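Local coordinates for nucleoprotein (Rift valley fever virus, PDB 3OV9), which encapsidates the viral genomic RNA, protects it from nucleases and forms the ribonucleoprotein template for transcription and replication, at residues A[125-130]-A[174-179]; A[145-150]-A[170-175]; A[139-144]-A[232-237]; A[150-155]-A[215-220]. All blocks are in the same frame, centred on the assembly; numbering follows the deposited sequence.

Contact 1: A[125-130]-A[174-179]; sequences WLPVTG and LQFSRV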
# COMPACT_ATOMS: atom_id res chain seq x y z
N TRP A 125 -6.27 37.64 -6.26
CA TRP A 125 -6.25 36.61 -7.30
C TRP A 125 -5.09 35.62 -7.17
O TRP A 125 -4.86 34.80 -8.05
CB TRP A 125 -6.29 37.24 -8.69
CG TRP A 125 -7.50 38.09 -8.91
CD1 TRP A 125 -8.79 37.66 -9.05
CD2 TRP A 125 -7.54 39.52 -9.00
NE1 TRP A 125 -9.63 38.74 -9.23
CE2 TRP A 125 -8.89 39.89 -9.20
CE3 TRP A 125 -6.56 40.52 -8.94
CZ2 TRP A 125 -9.29 41.22 -9.34
CZ3 TRP A 125 -6.96 41.85 -9.08
CH2 TRP A 125 -8.31 42.18 -9.27
N LEU A 126 -4.36 35.71 -6.05
CA LEU A 126 -3.29 34.78 -5.74
C LEU A 126 -3.87 33.51 -5.09
O LEU A 126 -4.98 33.55 -4.56
CB LEU A 126 -2.27 35.44 -4.81
CG LEU A 126 -1.64 36.76 -5.26
CD1 LEU A 126 -0.83 37.37 -4.12
CD2 LEU A 126 -0.78 36.59 -6.51
N PRO A 127 -3.12 32.39 -5.13
CA PRO A 127 -3.57 31.13 -4.51
C PRO A 127 -3.95 31.31 -3.04
O PRO A 127 -4.99 30.80 -2.61
CB PRO A 127 -2.36 30.21 -4.66
CG PRO A 127 -1.68 30.70 -5.88
CD PRO A 127 -1.83 32.20 -5.84
N VAL A 128 -3.11 32.01 -2.29
CA VAL A 128 -3.47 32.48 -0.96
C VAL A 128 -3.67 33.99 -1.06
O VAL A 128 -2.75 34.72 -1.44
CB VAL A 128 -2.38 32.15 0.09
CG1 VAL A 128 -2.82 32.58 1.48
CG2 VAL A 128 -2.05 30.67 0.07
N THR A 129 -4.88 34.44 -0.76
CA THR A 129 -5.22 35.86 -0.92
C THR A 129 -4.67 36.68 0.24
O THR A 129 -4.34 36.13 1.30
CB THR A 129 -6.75 36.08 -1.00
OG1 THR A 129 -7.37 35.67 0.22
CG2 THR A 129 -7.35 35.29 -2.17
N GLY A 130 -4.56 37.99 0.02
CA GLY A 130 -4.18 38.92 1.08
C GLY A 130 -5.15 38.88 2.25
O GLY A 130 -4.73 38.95 3.41
N LEU A 174 4.60 29.28 4.34
CA LEU A 174 3.93 28.17 5.02
C LEU A 174 2.54 27.91 4.44
O LEU A 174 2.19 26.76 4.16
CB LEU A 174 3.85 28.45 6.53
CG LEU A 174 3.15 27.45 7.45
CD1 LEU A 174 3.86 26.10 7.46
CD2 LEU A 174 3.07 28.01 8.87
N GLN A 175 1.76 28.97 4.27
CA GLN A 175 0.40 28.87 3.74
C GLN A 175 0.41 28.50 2.27
O GLN A 175 -0.31 27.60 1.84
CB GLN A 175 -0.37 30.18 3.94
CG GLN A 175 -0.21 30.84 5.31
CD GLN A 175 -0.53 29.92 6.47
OE1 GLN A 175 -1.57 29.26 6.50
NE2 GLN A 175 0.37 29.87 7.45
N PHE A 176 1.25 29.20 1.50
CA PHE A 176 1.38 29.02 0.06
C PHE A 176 1.77 27.59 -0.31
O PHE A 176 1.15 26.98 -1.19
CB PHE A 176 2.41 30.02 -0.49
CG PHE A 176 2.54 30.01 -1.99
CD1 PHE A 176 1.54 30.55 -2.80
CD2 PHE A 176 3.68 29.48 -2.60
CE1 PHE A 176 1.67 30.56 -4.19
CE2 PHE A 176 3.82 29.48 -3.98
CZ PHE A 176 2.81 30.03 -4.78
N SER A 177 2.77 27.05 0.38
CA SER A 177 3.28 25.70 0.11
C SER A 177 2.24 24.61 0.39
O SER A 177 2.24 23.57 -0.28
CB SER A 177 4.53 25.42 0.94
OG SER A 177 5.57 26.32 0.59
N ARG A 178 1.37 24.85 1.36
CA ARG A 178 0.31 23.90 1.71
C ARG A 178 -0.88 23.98 0.76
O ARG A 178 -1.54 22.97 0.50
CB ARG A 178 -0.14 24.09 3.16
CG ARG A 178 0.86 23.57 4.19
CD ARG A 178 0.16 23.14 5.48
NE ARG A 178 0.02 24.23 6.44
CZ ARG A 178 0.62 24.27 7.63
NH1 ARG A 178 1.41 23.28 8.03
NH2 ARG A 178 0.42 25.31 8.43
N VAL A 179 -1.16 25.17 0.23
CA VAL A 179 -2.28 25.39 -0.68
C VAL A 179 -2.00 24.83 -2.08
O VAL A 179 -2.84 24.14 -2.66
CB VAL A 179 -2.71 26.89 -0.73
CG1 VAL A 179 -3.59 27.18 -1.95
CG2 VAL A 179 -3.43 27.28 0.55
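Pro127 meets the ring of Phe176 where the loop between helix 112-122 and helix 130-136 runs past the end of helix 159-180. Trp125, which precedes it in the loop, packs on Val25 of a second subunit, consistent with the part in dimerization inferred for it from related proteins. Pro127 CG lies 3.8 Å from Phe176 CE1, oblique to the ring. Phe176 has CG anti to its backbone N (chi1 -175°), which brings CE1 to the proline. Pro127 also touches Val179, about a turn further along the helix: its O is 3.9 Å from Val179 CG1, and Pro127 CB is 4.2 Å from the same methyl. Val128 follows and has the most surface buried here. Its CG2 does most of the touching, at 3.8 Å from Phe176 CA and 3.7 Å from Val179 CG2. Its other branch, CG1, lies 4.2 Å from Gln175 CB, on the residue before Phe176. Val128 thus sits over Gln175, Phe176 and Val179, which form one side of the helix. This is loop-on-helix packing in an all-helical nucleoprotein, and no hydrogen bond crosses it. Met133 of helix 130-136 touches both Val128 and Gln175 and extends the apolar patch. Thr129 comes next, at the N-cap position of that helix, and its OG1 is hydrogen-bonded to Thr132 OG1.

Contact 2: A[145-150]-A[170-175]; sequences MHPSFA and SLYLLQ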
# COMPACT_ATOMS: atom_id res chain seq x y z
N MET A 145 4.30 38.33 -0.65
CA MET A 145 3.43 37.22 -1.03
C MET A 145 3.79 36.52 -2.34
O MET A 145 2.92 36.22 -3.16
CB MET A 145 1.96 37.66 -1.02
CG MET A 145 1.43 38.01 0.37
SD MET A 145 -0.30 38.50 0.37
CE MET A 145 -1.08 37.00 -0.23
N HIS A 146 5.08 36.26 -2.53
CA HIS A 146 5.57 35.35 -3.57
C HIS A 146 6.99 34.92 -3.21
O HIS A 146 7.72 35.69 -2.58
CB HIS A 146 5.54 36.01 -4.96
CG HIS A 146 5.58 35.02 -6.08
ND1 HIS A 146 6.74 34.72 -6.76
CD2 HIS A 146 4.62 34.23 -6.61
CE1 HIS A 146 6.49 33.81 -7.69
NE2 HIS A 146 5.21 33.49 -7.61
N PRO A 147 7.39 33.68 -3.57
CA PRO A 147 8.77 33.27 -3.28
C PRO A 147 9.83 34.20 -3.88
O PRO A 147 10.95 34.28 -3.36
CB PRO A 147 8.86 31.87 -3.89
CG PRO A 147 7.46 31.35 -3.80
CD PRO A 147 6.58 32.54 -4.05
N SER A 148 9.46 34.91 -4.95
CA SER A 148 10.32 35.92 -5.59
C SER A 148 10.86 36.95 -4.61
O SER A 148 11.95 37.49 -4.81
CB SER A 148 9.56 36.65 -6.71
OG SER A 148 9.13 35.75 -7.72
N PHE A 149 10.10 37.23 -3.54
CA PHE A 149 10.47 38.25 -2.55
C PHE A 149 11.83 38.01 -1.90
O PHE A 149 12.51 38.96 -1.52
CB PHE A 149 9.39 38.38 -1.46
CG PHE A 149 9.83 39.22 -0.29
CD1 PHE A 149 9.82 40.61 -0.37
CD2 PHE A 149 10.27 38.61 0.88
CE1 PHE A 149 10.24 41.38 0.71
CE2 PHE A 149 10.70 39.38 1.97
CZ PHE A 149 10.68 40.76 1.88
N ALA A 150 12.21 36.74 -1.77
CA ALA A 150 13.50 36.38 -1.17
C ALA A 150 14.68 37.11 -1.82
O ALA A 150 15.65 37.45 -1.13
CB ALA A 150 13.70 34.88 -1.23
N SER A 170 8.14 33.93 5.80
CA SER A 170 7.91 32.50 6.00
C SER A 170 6.47 32.16 6.40
O SER A 170 6.00 31.04 6.14
CB SER A 170 8.90 31.93 7.02
OG SER A 170 10.23 31.98 6.52
N LEU A 171 5.77 33.11 7.01
CA LEU A 171 4.35 32.93 7.33
C LEU A 171 3.55 32.69 6.05
O LEU A 171 2.75 31.76 5.98
CB LEU A 171 3.78 34.12 8.11
CG LEU A 171 2.33 33.98 8.61
CD1 LEU A 171 2.25 33.03 9.81
CD2 LEU A 171 1.72 35.33 8.95
N TYR A 172 3.80 33.52 5.03
CA TYR A 172 3.20 33.33 3.71
C TYR A 172 3.65 32.02 3.06
O TYR A 172 2.82 31.30 2.50
CB TYR A 172 3.51 34.51 2.78
CG TYR A 172 3.49 34.13 1.31
CD1 TYR A 172 2.29 34.05 0.60
CD2 TYR A 172 4.67 33.83 0.64
CE1 TYR A 172 2.27 33.68 -0.75
CE2 TYR A 172 4.67 33.46 -0.70
CZ TYR A 172 3.47 33.39 -1.39
OH TYR A 172 3.47 33.02 -2.71
N LEU A 173 4.95 31.72 3.12
CA LEU A 173 5.50 30.53 2.47
C LEU A 173 4.91 29.25 3.04
O LEU A 173 4.74 28.26 2.33
CB LEU A 173 7.03 30.50 2.58
CG LEU A 173 7.83 31.49 1.72
CD1 LEU A 173 9.30 31.40 2.09
CD2 LEU A 173 7.64 31.23 0.24
N LEU A 174 4.60 29.28 4.34
CA LEU A 174 3.93 28.17 5.02
C LEU A 174 2.54 27.91 4.44
O LEU A 174 2.19 26.76 4.16
CB LEU A 174 3.85 28.45 6.53
CG LEU A 174 3.15 27.45 7.45
CD1 LEU A 174 3.86 26.10 7.46
CD2 LEU A 174 3.07 28.01 8.87
N GLN A 175 1.76 28.97 4.27
CA GLN A 175 0.40 28.87 3.74
C GLN A 175 0.41 28.50 2.27
O GLN A 175 -0.31 27.60 1.84
CB GLN A 175 -0.37 30.18 3.94
CG GLN A 175 -0.21 30.84 5.31
CD GLN A 175 -0.53 29.92 6.47
OE1 GLN A 175 -1.57 29.26 6.50
NE2 GLN A 175 0.37 29.87 7.45
O HOH W 1 1.45 34.28 -4.15
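Met145 packs its backbone over the ring of Tyr172 in a buried CH-pi contact. It joins the loop before helix 159-180 to that helix, deep inside the subunit. Met145 CA stands 3.6 Å from the ring centroid and only 6° off the ring normal. Met145 CB lies alongside the same ring, 4.0 Å from Tyr172 CD1. The peptide that follows runs on towards the phenol end, with His146 N 3.4 Å from Tyr172 CE2. Pro147 comes in at the ring edge, near its plane, and puts CD 3.4 Å from Tyr172 OH. The ring is therefore bounded by one residue on a face and another at its rim. CG of Tyr172 is anti to the backbone N (chi1 154°), and this carries the ring out to the loop. In this all-helical fold the loop crosses the tyrosine ring and then enters a 3-10 segment at 147-150. A water bridges the polar end: it donates to Met145 O at 2.6 Å and is 2.8 Å from Tyr172 OH. Pro147 also reaches the next helix residue, with CG 4.0 Å from Leu173 CD2. The CB of His146 leaves the backbone on the side away from the helix. Its ND1 is hydrogen-bonded to Ser148 OG, and it also accepts from Ser148 N, 30° out of the ring plane. Its side chain is about 5 Å from that of Ser105, an RNA-binding residue by similarity.

Contact 3: A[139-144]-A[232-237]; sequences AYPRHM and AAVMAA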
# COMPACT_ATOMS: atom_id res chain seq x y z
N ALA A 139 -2.95 43.20 8.48
CA ALA A 139 -2.28 43.99 7.44
C ALA A 139 -0.99 43.35 6.93
O ALA A 139 0.06 44.00 6.85
CB ALA A 139 -2.02 45.43 7.93
N TYR A 140 -1.08 42.06 6.58
CA TYR A 140 0.09 41.33 6.10
C TYR A 140 0.68 42.01 4.86
O TYR A 140 -0.06 42.37 3.95
CB TYR A 140 -0.25 39.86 5.80
CG TYR A 140 1.00 39.07 5.45
CD1 TYR A 140 1.80 38.53 6.45
CD2 TYR A 140 1.40 38.92 4.12
CE1 TYR A 140 2.96 37.83 6.14
CE2 TYR A 140 2.56 38.22 3.79
CZ TYR A 140 3.33 37.68 4.81
OH TYR A 140 4.48 36.99 4.51
N PRO A 141 2.02 42.19 4.82
CA PRO A 141 2.65 42.86 3.69
C PRO A 141 2.50 42.11 2.37
O PRO A 141 3.03 41.01 2.21
CB PRO A 141 4.13 42.93 4.11
CG PRO A 141 4.12 42.82 5.58
CD PRO A 141 2.99 41.88 5.88
N ARG A 142 1.79 42.73 1.43
CA ARG A 142 1.54 42.13 0.12
C ARG A 142 2.82 41.87 -0.67
O ARG A 142 2.92 40.89 -1.40
CB ARG A 142 0.55 42.98 -0.69
CG ARG A 142 -0.92 42.57 -0.54
CD ARG A 142 -1.39 42.62 0.91
NE ARG A 142 -2.84 42.50 1.04
CZ ARG A 142 -3.47 42.25 2.18
NH1 ARG A 142 -2.78 42.07 3.30
NH2 ARG A 142 -4.80 42.17 2.21
N HIS A 143 3.82 42.75 -0.51
CA HIS A 143 5.10 42.61 -1.20
C HIS A 143 5.82 41.28 -0.91
O HIS A 143 6.67 40.86 -1.69
CB HIS A 143 6.03 43.78 -0.85
CG HIS A 143 5.57 45.11 -1.36
ND1 HIS A 143 4.74 45.93 -0.64
CD2 HIS A 143 5.82 45.75 -2.52
CE1 HIS A 143 4.50 47.03 -1.33
NE2 HIS A 143 5.14 46.95 -2.48
N MET A 144 5.46 40.64 0.21
CA MET A 144 6.09 39.39 0.64
C MET A 144 5.40 38.14 0.09
O MET A 144 5.86 37.02 0.32
CB MET A 144 6.13 39.31 2.17
CG MET A 144 7.08 40.29 2.86
SD MET A 144 7.16 40.04 4.65
CE MET A 144 8.68 40.93 5.02
N ALA A 232 5.86 47.75 11.62
CA ALA A 232 4.96 47.12 12.58
C ALA A 232 4.30 45.86 12.02
O ALA A 232 4.21 44.84 12.71
CB ALA A 232 3.90 48.12 13.05
N ALA A 233 3.85 45.94 10.76
CA ALA A 233 3.22 44.81 10.08
C ALA A 233 4.16 43.61 9.91
O ALA A 233 3.73 42.47 10.02
CB ALA A 233 2.67 45.25 8.73
N VAL A 234 5.43 43.89 9.63
CA VAL A 234 6.44 42.84 9.52
C VAL A 234 6.67 42.17 10.88
O VAL A 234 6.70 40.94 10.96
CB VAL A 234 7.77 43.38 8.92
CG1 VAL A 234 8.88 42.33 9.03
CG2 VAL A 234 7.57 43.77 7.46
N MET A 235 6.80 42.98 11.94
CA MET A 235 6.99 42.45 13.29
C MET A 235 5.82 41.58 13.72
O MET A 235 6.01 40.51 14.30
CB MET A 235 7.23 43.58 14.30
CG MET A 235 8.50 44.41 14.06
SD MET A 235 10.04 43.45 13.95
CE MET A 235 10.21 42.83 15.62
N ALA A 236 4.60 42.04 13.42
CA ALA A 236 3.39 41.27 13.70
C ALA A 236 3.39 39.91 13.00
O ALA A 236 3.05 38.89 13.61
CB ALA A 236 2.16 42.07 13.30
N ALA A 237 3.80 39.90 11.73
CA ALA A 237 3.85 38.66 10.95
C ALA A 237 4.95 37.71 11.42
O ALA A 237 4.77 36.49 11.38
CB ALA A 237 4.00 38.97 9.47
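Ala233 and Val234 of the C-terminal helix 232-243 carry the largest buried areas here, followed by Ala237. They meet Ala139, Tyr140, Pro141 and Met144, mostly through apolar contacts, and no hydrogen bond crosses. Ala233 turns its CB toward the loop and brings it 3.5 Å from Ala139 O. The same methyl is 4.2 Å from Pro141 CG, so it touches the carbonyl and meets the proline ring as well. Val234 works through one branch. Its CG2, anti to the carbonyl carbon, takes two partners. Pro141 CG is 4.0 Å from Val234 CG2, and Met144 CE is 3.9 Å from it. Both side chains cross the valine at about a right angle. The methionine chain is extended beyond CG, which lets its terminal methyl span the distance from the 3-10 segment 142-144 to the helix. Ala237 lies one turn after Ala233. Its CB approaches the Tyr140 ring obliquely, 3.7 Å from CE1. The small alanines let the loop come close to the helix backbone, with Tyr140 CA and Ala233 CA 6.1 Å apart. Polar bonds hold the loop in shape. Arg142 NH1 donates to Tyr140 O at 2.8 Å, in the carbonyl plane and on a lone pair, and is also salt-bridged to Asp134 OD1. Tyr140 OH is hydrogen-bonded to Ala168 O of helix 159-180. Met144, Val234 and Ala237 all touch Ala168, so the loop and the C-terminal helix both pack against helix 159-180.

Contact 4: A[150-155]-A[215-220]; sequences AGMVDP and REFLKA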
# COMPACT_ATOMS: atom_id res chain seq x y z
N ALA A 150 12.21 36.74 -1.77
CA ALA A 150 13.50 36.38 -1.17
C ALA A 150 14.68 37.11 -1.82
O ALA A 150 15.65 37.45 -1.13
CB ALA A 150 13.70 34.88 -1.23
N GLY A 151 14.59 37.36 -3.13
CA GLY A 151 15.64 38.07 -3.87
C GLY A 151 15.71 39.57 -3.61
O GLY A 151 16.55 40.27 -4.17
N MET A 152 14.81 40.07 -2.76
CA MET A 152 14.79 41.48 -2.37
C MET A 152 15.35 41.69 -0.97
O MET A 152 15.48 42.83 -0.50
CB MET A 152 13.36 42.04 -2.44
CG MET A 152 12.77 42.13 -3.83
SD MET A 152 13.43 43.50 -4.80
CE MET A 152 14.75 42.69 -5.70
N VAL A 153 15.70 40.59 -0.30
CA VAL A 153 16.16 40.64 1.08
C VAL A 153 17.66 40.93 1.12
O VAL A 153 18.44 40.28 0.43
CB VAL A 153 15.82 39.32 1.84
CG1 VAL A 153 16.27 39.41 3.29
CG2 VAL A 153 14.32 39.04 1.78
N ASP A 154 18.03 41.92 1.93
CA ASP A 154 19.43 42.29 2.15
C ASP A 154 20.00 41.49 3.33
O ASP A 154 19.64 41.74 4.48
CB ASP A 154 19.51 43.80 2.43
CG ASP A 154 20.93 44.28 2.76
OD1 ASP A 154 21.88 43.48 2.68
OD2 ASP A 154 21.08 45.47 3.10
N PRO A 155 20.91 40.53 3.04
CA PRO A 155 21.46 39.66 4.09
C PRO A 155 22.43 40.37 5.05
O PRO A 155 22.87 39.77 6.03
CB PRO A 155 22.20 38.58 3.30
CG PRO A 155 22.58 39.25 2.03
CD PRO A 155 21.47 40.21 1.72
N ARG A 215 18.13 46.56 -0.07
CA ARG A 215 17.59 47.33 1.06
C ARG A 215 16.78 48.53 0.59
O ARG A 215 15.79 48.90 1.24
CB ARG A 215 18.69 47.76 2.03
CG ARG A 215 18.14 48.07 3.43
CD ARG A 215 19.21 48.57 4.39
NE ARG A 215 20.18 47.53 4.71
CZ ARG A 215 21.04 47.60 5.73
NH1 ARG A 215 21.05 48.65 6.53
NH2 ARG A 215 21.89 46.60 5.94
N GLU A 216 17.19 49.14 -0.53
CA GLU A 216 16.46 50.26 -1.12
C GLU A 216 15.05 49.84 -1.53
O GLU A 216 14.09 50.60 -1.35
CB GLU A 216 17.21 50.85 -2.31
CG GLU A 216 18.27 51.87 -1.94
CD GLU A 216 18.67 52.74 -3.11
OE1 GLU A 216 18.20 52.48 -4.24
OE2 GLU A 216 19.44 53.70 -2.90
N PHE A 217 14.92 48.63 -2.07
CA PHE A 217 13.61 48.09 -2.43
C PHE A 217 12.77 47.86 -1.18
O PHE A 217 11.60 48.23 -1.14
CB PHE A 217 13.73 46.80 -3.25
CG PHE A 217 14.05 47.02 -4.70
CD1 PHE A 217 13.21 47.76 -5.52
CD2 PHE A 217 15.18 46.44 -5.27
CE1 PHE A 217 13.50 47.95 -6.87
CE2 PHE A 217 15.48 46.62 -6.61
CZ PHE A 217 14.64 47.38 -7.42
N LEU A 218 13.38 47.25 -0.16
CA LEU A 218 12.70 47.01 1.12
C LEU A 218 12.17 48.30 1.73
O LEU A 218 11.06 48.32 2.28
CB LEU A 218 13.62 46.28 2.11
CG LEU A 218 14.04 44.84 1.82
CD1 LEU A 218 14.91 44.30 2.94
CD2 LEU A 218 12.82 43.93 1.61
N LYS A 219 12.96 49.36 1.64
CA LYS A 219 12.57 50.68 2.13
C LYS A 219 11.43 51.25 1.29
O LYS A 219 10.44 51.75 1.84
CB LYS A 219 13.77 51.63 2.12
CG LYS A 219 13.59 52.85 3.01
CD LYS A 219 14.50 53.99 2.59
CE LYS A 219 14.37 55.18 3.55
NZ LYS A 219 12.97 55.66 3.68
N ALA A 220 11.57 51.17 -0.03
CA ALA A 220 10.54 51.64 -0.96
C ALA A 220 9.22 50.89 -0.78
O ALA A 220 8.15 51.49 -0.91
CB ALA A 220 11.02 51.53 -2.40
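Arg215 meets Asp154 in a salt bridge at the start of the segment. Its NE donates to Asp154 OD2 at 2.8 Å, with an N-H...O angle of 152°. NH2 adds a weak bond to the same oxygen at 3.2 Å. OD2 lies at the edge of the guanidinium group, near its plane. NE meets it on the anti side, 24° out of the carboxylate plane. The arginine chain is bent at chi3 (-68°), which folds the group back to the aspartate. Two residues on, Phe217 packs against Met152 in a Met-aromatic contact. Met152 SD is 4.0 Å from the ring centroid and oblique to the ring, and its CE is 3.8 Å from Phe217 CD2. Arg8 of a second subunit packs on both residues. Leu218 then turns toward the loop and puts CG 3.4 Å from Met152 O. Its CD1 lies 4.1 Å from Asp154 N. The two segments are thus joined by one ionic pair and by packing of Phe217 and Leu218. The other oxygen, Asp154 OD1, is hydrogen-bonded to Ser156 OG, so both carboxylate oxygens have a partner, and the arginine's positive charge would be expected to favour the ionised aspartate.

From the N terminus, contact 1 begins in the loop after helix 112-122 and closes on the last turns of helix 159-180. The next loop, between helix 130-136 and helix 159-180, supplies one side of the other three. Contact 3 starts first, at 139-144, and spans the longest loop, to helix 232-243. Contacts 2 and 4 lie wholly within that span. Contact 2 returns early to helix 159-180, and contact 4 goes on to helix 211-220, so these two cross. Contact 1 crosses contacts 3 and 4; contacts 1 and 2 end on the same stretch, sharing Leu174 and Gln175. Phe149 of contact 2 touches Leu218 of contact 4. Loop 139-155 thus ties helices 159-180, 211-220 and 232-243 together.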